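Local coordinates for ftsY (Mycoplasma mycoides, PDB 1ZU5), which is the bacterial receptor for the signal recognition particle, an SRP54-type protein with a helical bundle and a P-loop domain, at residues G117-L122 against L196-G201. Residues are numbered along the deposited sequence; the frame is centred on the assembly and turned at random.
Sequences GKTTSL and LIDTAG
Lys118 bends at chi3 (26°), and the bend carries its NZ to Thr199 O. Asp198 holds CG anti to its own backbone N (chi1 -168°); this places its carboxylate beside Lys118. The two side chains cross at about a right angle. Lys118 NZ donates to Thr199 O at 2.9 Å, from above the carbonyl plane and not along a lone pair. A salt bridge from Lys118 NZ to Asp198 OD2 spans 3.3 Å, but this pair is doubtful, because the oxygen is modelled too close to the lysine chain. Water 2 links Lys118 NZ (2.9 Å) to Thr199 OG1, which also bonds to Leu110 O on the neighbouring strand 106-111. The sequence and the strand-loop-helix shape fit a P-loop, and Lys118 is probably the lysine of its Walker A motif. Asp198, the last residue of strand 194-198, opens a DTAG sequence consistent with the G3 region of this family. Helix and strand run nearly antiparallel here, at 171°. Leu122 reaches from the helix onto the strand: CD1 lies 3.2 Å from Asp198 CB, and CD2 lies 3.3 Å from Leu196 CB. Thr119 turns CG2 to Asp198 OD1, 3.5 Å away, while its OG1 bonds to Gln151.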
ATOM      1  N   GLY A 117       4.214   0.035  11.913  1.00 33.20           N
ATOM      2  CA  GLY A 117       3.410  -0.206  10.724  1.00 33.09           C
ATOM      3  C   GLY A 117       3.922  -1.423   9.959  1.00 33.72           C
ATOM      4  O   GLY A 117       3.129  -2.211   9.455  1.00 35.09           O
ATOM      5  N   LYS A 118       5.251  -1.599   9.924  1.00 33.20           N
ATOM      6  CA  LYS A 118       5.895  -2.755   9.327  1.00 31.87           C
ATOM      7  C   LYS A 118       5.577  -4.025  10.098  1.00 32.83           C
ATOM      8  O   LYS A 118       5.190  -5.044   9.521  1.00 33.41           O
ATOM      9  CB  LYS A 118       7.423  -2.542   9.284  1.00 31.44           C
ATOM     10  CG  LYS A 118       7.911  -1.714   8.121  1.00 28.48           C
ATOM     11  CD  LYS A 118       9.397  -1.269   8.227  1.00 32.16           C
ATOM     12  CE  LYS A 118      10.244  -2.171   9.050  1.00 31.99           C
ATOM     13  NZ  LYS A 118      11.678  -1.888   8.880  1.00 32.55           N
ATOM     14  N   THR A 119       5.745  -4.010  11.407  1.00 32.44           N
ATOM     15  CA  THR A 119       5.476  -5.255  12.085  1.00 32.54           C
ATOM     16  C   THR A 119       3.999  -5.647  12.033  1.00 32.46           C
ATOM     17  O   THR A 119       3.683  -6.835  11.944  1.00 33.45           O
ATOM     18  CB  THR A 119       5.976  -5.249  13.546  1.00 33.00           C
ATOM     19  OG1 THR A 119       5.285  -4.215  14.287  1.00 33.57           O
ATOM     20  CG2 THR A 119       7.467  -5.077  13.569  1.00 31.02           C
ATOM     21  N   THR A 120       3.088  -4.671  12.165  1.00 31.63           N
ATOM     22  CA  THR A 120       1.653  -4.909  12.021  1.00 30.19           C
ATOM     23  C   THR A 120       1.329  -5.413  10.608  1.00 30.89           C
ATOM     24  O   THR A 120       0.548  -6.354  10.444  1.00 30.96           O
ATOM     25  CB  THR A 120       0.854  -3.644  12.327  1.00 29.32           C
ATOM     26  OG1 THR A 120       0.979  -3.356  13.740  1.00 31.16           O
ATOM     27  CG2 THR A 120      -0.626  -3.829  11.984  1.00 26.48           C
ATOM     28  N   SER A 121       1.939  -4.821   9.590  1.00 30.39           N
ATOM     29  CA  SER A 121       1.676  -5.274   8.242  1.00 31.56           C
ATOM     30  C   SER A 121       2.235  -6.674   7.972  1.00 33.01           C
ATOM     31  O   SER A 121       1.555  -7.513   7.377  1.00 33.39           O
ATOM     32  CB  SER A 121       2.160  -4.239   7.217  1.00 30.86           C
ATOM     33  OG  SER A 121       1.410  -3.028   7.333  1.00 27.56           O
ATOM     34  N   LEU A 122       3.484  -6.919   8.359  1.00 34.92           N
ATOM     35  CA  LEU A 122       4.039  -8.264   8.309  1.00 36.96           C
ATOM     36  C   LEU A 122       3.119  -9.257   8.999  1.00 38.00           C
ATOM     37  O   LEU A 122       2.786 -10.280   8.422  1.00 38.82           O
ATOM     38  CB  LEU A 122       5.404  -8.331   8.984  1.00 36.81           C
ATOM     39  CG  LEU A 122       6.712  -8.174   8.236  1.00 38.44           C
ATOM     40  CD1 LEU A 122       7.818  -8.272   9.264  1.00 38.66           C
ATOM     41  CD2 LEU A 122       6.887  -9.288   7.244  1.00 41.68           C
ATOM     42  N   LEU A 196       8.475 -14.044   5.286  1.00 35.37           N
ATOM     43  CA  LEU A 196       8.254 -12.594   5.411  1.00 34.91           C
ATOM     44  C   LEU A 196       9.394 -11.944   6.202  1.00 33.81           C
ATOM     45  O   LEU A 196       9.664 -12.333   7.342  1.00 33.34           O
ATOM     46  CB  LEU A 196       6.908 -12.326   6.069  1.00 35.32           C
ATOM     47  CG  LEU A 196       5.660 -12.594   5.199  1.00 36.04           C
ATOM     48  CD1 LEU A 196       4.414 -12.583   6.075  1.00 35.71           C
ATOM     49  CD2 LEU A 196       5.521 -11.606   4.033  1.00 36.41           C
ATOM     50  N   ILE A 197      10.090 -10.996   5.569  1.00 31.80           N
ATOM     51  CA  ILE A 197      11.235 -10.334   6.172  1.00 30.86           C
ATOM     52  C   ILE A 197      10.978  -8.855   6.513  1.00 30.66           C
ATOM     53  O   ILE A 197      10.673  -8.025   5.632  1.00 30.35           O
ATOM     54  CB  ILE A 197      12.497 -10.416   5.252  1.00 31.68           C
ATOM     55  CG1 ILE A 197      12.857 -11.878   4.868  1.00 27.97           C
ATOM     56  CG2 ILE A 197      13.700  -9.670   5.891  1.00 29.23           C
ATOM     57  CD1 ILE A 197      13.910 -11.899   3.795  1.00 27.41           C
ATOM     58  N   ASP A 198      11.128  -8.545   7.801  1.00 29.90           N
ATOM     59  CA  ASP A 198      11.115  -7.178   8.312  1.00 30.37           C
ATOM     60  C   ASP A 198      12.511  -6.583   8.105  1.00 31.35           C
ATOM     61  O   ASP A 198      13.413  -6.846   8.845  1.00 32.29           O
ATOM     62  CB  ASP A 198      10.784  -7.206   9.825  1.00 29.20           C
ATOM     63  CG  ASP A 198      10.468  -5.844  10.363  1.00 29.12           C
ATOM     64  OD1 ASP A 198      10.279  -5.719  11.591  1.00 28.37           O
ATOM     65  OD2 ASP A 198      10.410  -4.882   9.543  1.00 25.45           O
ATOM     66  N   THR A 199      12.705  -5.796   7.076  1.00 33.57           N
ATOM     67  CA  THR A 199      14.015  -5.305   6.762  1.00 34.93           C
ATOM     68  C   THR A 199      14.525  -4.334   7.812  1.00 36.71           C
ATOM     69  O   THR A 199      13.775  -3.851   8.655  1.00 36.68           O
ATOM     70  CB  THR A 199      13.977  -4.579   5.424  1.00 34.81           C
ATOM     71  OG1 THR A 199      13.000  -3.517   5.511  1.00 33.03           O
ATOM     72  CG2 THR A 199      13.638  -5.562   4.330  1.00 34.11           C
ATOM     73  N   ALA A 200      15.825  -4.044   7.713  1.00 39.20           N
ATOM     74  CA  ALA A 200      16.487  -3.098   8.556  1.00 41.34           C
ATOM     75  C   ALA A 200      16.754  -1.849   7.739  1.00 43.29           C
ATOM     76  O   ALA A 200      16.727  -1.883   6.500  1.00 42.87           O
ATOM     77  CB  ALA A 200      17.769  -3.684   9.051  1.00 40.81           C
ATOM     78  N   GLY A 201      17.007  -0.746   8.445  1.00 45.09           N
ATOM     79  CA  GLY A 201      17.389   0.502   7.813  1.00 47.51           C
ATOM     80  C   GLY A 201      16.392   1.629   8.050  1.00 49.47           C
ATOM     81  O   GLY A 201      15.185   1.388   8.333  1.00 49.63           O
TER
HETATM   82  O   HOH W   1      14.081  -0.322   9.781  1.00 38.16           O
HETATM   83  O   HOH W   2      12.359  -0.464   6.422  1.00 39.84           O